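Local coordinates for GTN Reductase (Agrobacterium tumefaciens, PDB 4JIC), which binds flavin mononucleotide in a TIM barrel of the Old Yellow Enzyme family and acts as a nitro- and ene-reductase, probably with a nicotinamide coenzyme, at residues N181-E186 with P236-F241. Sequence-based numbering, arbitrary orientation.
Sequences NGYLIE and PANDIF. With FMN (flavin mononucleotide), chain D.
Asn238 reaches across to the chain of Asn181 and gives it a direct hydrogen bond: ND2 lies 2.9 Å from Asn181 O, the acceptor in the amide plane and the N-H...O angle 170°. The same ND2 lies obliquely by the Tyr183 ring, 3.3 Å from CZ, with ring and amide planes 56° apart. That ring also receives Asn181 O over one face, near its rim, while its hydroxyl is hydrogen-bonded to Tyr65. A water donates to both Gly182 O and Asn238 O and also bridges the segments. Gly182, without a CB, lets Ala237 O and the CB of Asn238 lie close; its positive phi also suits glycine. Ile240 CD1 packs 3.8 Å from Gly182 CA. With CG1 anti to the backbone N (chi1 -156°), Ile240 also lays CG2 and CD1 beside Glu186 OE2. This carboxylate oxygen accepts Gly182 N at 2.7 Å, from above its plane, and is salt-bridged to Lys190; OE1 is held by Ser232. Segment 181-186, running from a loop into helix 184-189, and loop 236-241 follow strands 174-178 and 227-231, neighbours in the barrel, and so meet beside the flavin. Asn181 ND2 lies 3.3 Å from FMN N1, while Asn181 OD1 is hydrogen-bonded to Thr271 OG1. Polar bonds thus fix the backbone that carries this pocket asparagine, and the nearby Lys190 would be expected to favour a charged Glu186.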
loop_
_atom_site.group_PDB
_atom_site.type_symbol
_atom_site.label_atom_id
_atom_site.label_comp_id
_atom_site.label_asym_id
_atom_site.label_seq_id
_atom_site.Cartn_x
_atom_site.Cartn_y
_atom_site.Cartn_z
ATOM N N ASN A 181 -0.224 7.697 -0.510
ATOM C CA ASN A 181 -1.184 8.205 0.474
ATOM C C ASN A 181 -0.592 9.050 1.596
ATOM O O ASN A 181 -1.030 8.975 2.745
ATOM C CB ASN A 181 -2.043 7.059 1.023
ATOM C CG ASN A 181 -2.814 6.354 -0.072
ATOM O OD1 ASN A 181 -3.113 6.955 -1.104
ATOM N ND2 ASN A 181 -3.138 5.077 0.139
ATOM N N GLY A 182 0.419 9.852 1.264
ATOM C CA GLY A 182 0.950 10.824 2.201
ATOM C C GLY A 182 1.776 10.241 3.334
ATOM O O GLY A 182 1.998 10.916 4.336
ATOM N N TYR A 183 2.251 9.006 3.187
ATOM C CA TYR A 183 3.060 8.406 4.250
ATOM C C TYR A 183 4.545 8.724 4.072
ATOM O O TYR A 183 4.883 9.639 3.328
ATOM C CB TYR A 183 2.736 6.910 4.432
ATOM C CG TYR A 183 1.309 6.747 4.936
ATOM C CD1 TYR A 183 0.953 7.181 6.217
ATOM C CD2 TYR A 183 0.314 6.227 4.119
ATOM C CE1 TYR A 183 -0.354 7.057 6.678
ATOM C CE2 TYR A 183 -1.002 6.103 4.573
ATOM C CZ TYR A 183 -1.321 6.513 5.848
ATOM O OH TYR A 183 -2.621 6.397 6.290
ATOM N N LEU A 184 5.424 8.034 4.787
ATOM C CA LEU A 184 6.805 8.514 4.890
ATOM C C LEU A 184 7.480 8.772 3.544
ATOM O O LEU A 184 8.089 9.821 3.330
ATOM C CB LEU A 184 7.668 7.546 5.701
ATOM C CG LEU A 184 9.110 8.041 5.832
ATOM C CD1 LEU A 184 9.165 9.283 6.732
ATOM C CD2 LEU A 184 10.022 6.936 6.366
ATOM N N ILE A 185 7.399 7.806 2.639
ATOM C CA ILE A 185 8.116 7.952 1.380
ATOM C C ILE A 185 7.556 9.133 0.583
ATOM O O ILE A 185 8.315 9.920 0.005
ATOM C CB ILE A 185 8.102 6.654 0.574
ATOM C CG1 ILE A 185 8.857 5.572 1.347
ATOM C CG2 ILE A 185 8.704 6.872 -0.816
ATOM C CD1 ILE A 185 8.751 4.172 0.707
ATOM N N GLU A 186 6.235 9.284 0.585
ATOM C CA GLU A 186 5.614 10.403 -0.127
ATOM C C GLU A 186 5.904 11.741 0.532
ATOM O O GLU A 186 5.971 12.775 -0.142
ATOM C CB GLU A 186 4.100 10.221 -0.223
ATOM C CG GLU A 186 3.564 10.734 -1.543
ATOM C CD GLU A 186 2.083 10.540 -1.685
ATOM O OE1 GLU A 186 1.672 9.760 -2.572
ATOM O OE2 GLU A 186 1.340 11.202 -0.938
ATOM N N PRO A 236 -4.837 13.712 -2.098
ATOM C CA PRO A 236 -4.708 14.700 -1.027
ATOM C C PRO A 236 -4.687 14.035 0.351
ATOM O O PRO A 236 -4.740 14.730 1.372
ATOM C CB PRO A 236 -5.974 15.530 -1.190
ATOM C CG PRO A 236 -7.007 14.526 -1.672
ATOM C CD PRO A 236 -6.241 13.496 -2.497
ATOM N N ALA A 237 -4.622 12.708 0.378
ATOM C CA ALA A 237 -4.599 11.974 1.644
ATOM C C ALA A 237 -3.562 12.519 2.623
ATOM O O ALA A 237 -2.448 12.859 2.246
ATOM C CB ALA A 237 -4.350 10.487 1.393
ATOM N N ASN A 238 -3.942 12.574 3.892
ATOM C CA ASN A 238 -3.005 12.929 4.956
ATOM C C ASN A 238 -2.322 14.271 4.765
ATOM O O ASN A 238 -1.134 14.438 5.049
ATOM C CB ASN A 238 -2.023 11.780 5.192
ATOM C CG ASN A 238 -2.717 10.575 5.778
ATOM O OD1 ASN A 238 -3.418 10.690 6.786
ATOM N ND2 ASN A 238 -2.589 9.430 5.121
ATOM N N ASP A 239 -3.113 15.214 4.269
ATOM C CA ASP A 239 -2.788 16.632 4.306
ATOM C C ASP A 239 -1.606 17.000 3.418
ATOM O O ASP A 239 -0.963 18.017 3.636
ATOM C CB ASP A 239 -2.513 17.052 5.751
ATOM C CG ASP A 239 -2.657 18.538 5.967
ATOM O OD1 ASP A 239 -3.516 19.166 5.314
ATOM O OD2 ASP A 239 -1.915 19.073 6.814
ATOM N N ILE A 240 -1.346 16.184 2.403
ATOM C CA ILE A 240 -0.166 16.372 1.566
ATOM C C ILE A 240 -0.507 17.110 0.274
ATOM O O ILE A 240 -1.650 17.074 -0.195
ATOM C CB ILE A 240 0.536 15.006 1.295
ATOM C CG1 ILE A 240 2.012 15.206 0.962
ATOM C CG2 ILE A 240 -0.168 14.210 0.209
ATOM C CD1 ILE A 240 2.805 13.941 1.105
ATOM N N PHE A 241 0.479 17.801 -0.289
ATOM C CA PHE A 241 0.253 18.620 -1.479
ATOM C C PHE A 241 1.510 18.697 -2.341
ATOM O O PHE A 241 2.622 18.859 -1.828
ATOM C CB PHE A 241 -0.189 20.032 -1.084
ATOM C CG PHE A 241 -0.307 20.982 -2.237
ATOM C CD1 PHE A 241 -1.504 21.100 -2.939
ATOM C CD2 PHE A 241 0.765 21.783 -2.607
ATOM C CE1 PHE A 241 -1.616 21.986 -4.009
ATOM C CE2 PHE A 241 0.663 22.666 -3.672
ATOM C CZ PHE A 241 -0.530 22.775 -4.368
HETATM N N1 FMN D . -4.369 2.050 0.760
HETATM C C2 FMN D . -3.109 1.573 1.038
HETATM O O2 FMN D . -2.195 1.798 0.239
HETATM N N3 FMN D . -2.869 0.870 2.208
HETATM C C4 FMN D . -3.844 0.718 3.161
HETATM O O4 FMN D . -3.584 0.088 4.199
HETATM C C4A FMN D . -5.121 1.223 2.891
HETATM N N5 FMN D . -6.128 1.096 3.832
HETATM C C5A FMN D . -7.422 1.336 3.418
HETATM C C6 FMN D . -8.472 0.969 4.262
HETATM C C7 FMN D . -9.794 1.170 3.890
HETATM C C7M FMN D . -10.911 0.739 4.803
HETATM C C8 FMN D . -10.066 1.723 2.645
HETATM C C8M FMN D . -11.497 1.881 2.190
HETATM C C9 FMN D . -9.020 2.066 1.790
HETATM C C9A FMN D . -7.691 1.889 2.172
HETATM N N10 FMN D . -6.651 2.261 1.324
HETATM C C10 FMN D . -5.375 1.879 1.683
HETATM C "C1'" FMN D . -6.932 2.654 -0.100
HETATM C "C2'" FMN D . -7.393 1.471 -0.955
HETATM O "O2'" FMN D . -6.320 0.568 -1.180
HETATM C "C3'" FMN D . -7.900 1.938 -2.316
HETATM O "O3'" FMN D . -6.905 2.739 -2.927
HETATM C "C4'" FMN D . -9.196 2.738 -2.209
HETATM O "O4'" FMN D . -10.164 2.009 -1.492
HETATM C "C5'" FMN D . -9.786 3.092 -3.576
HETATM O "O5'" FMN D . -10.071 1.923 -4.322
HETATM P P FMN D . -11.604 1.442 -4.528
HETATM O O1P FMN D . -12.174 1.298 -3.142
HETATM O O2P FMN D . -12.318 2.527 -5.298
HETATM O O3P FMN D . -11.576 0.145 -5.279
HETATM O O HOH W 1 1.418 13.464 5.070
#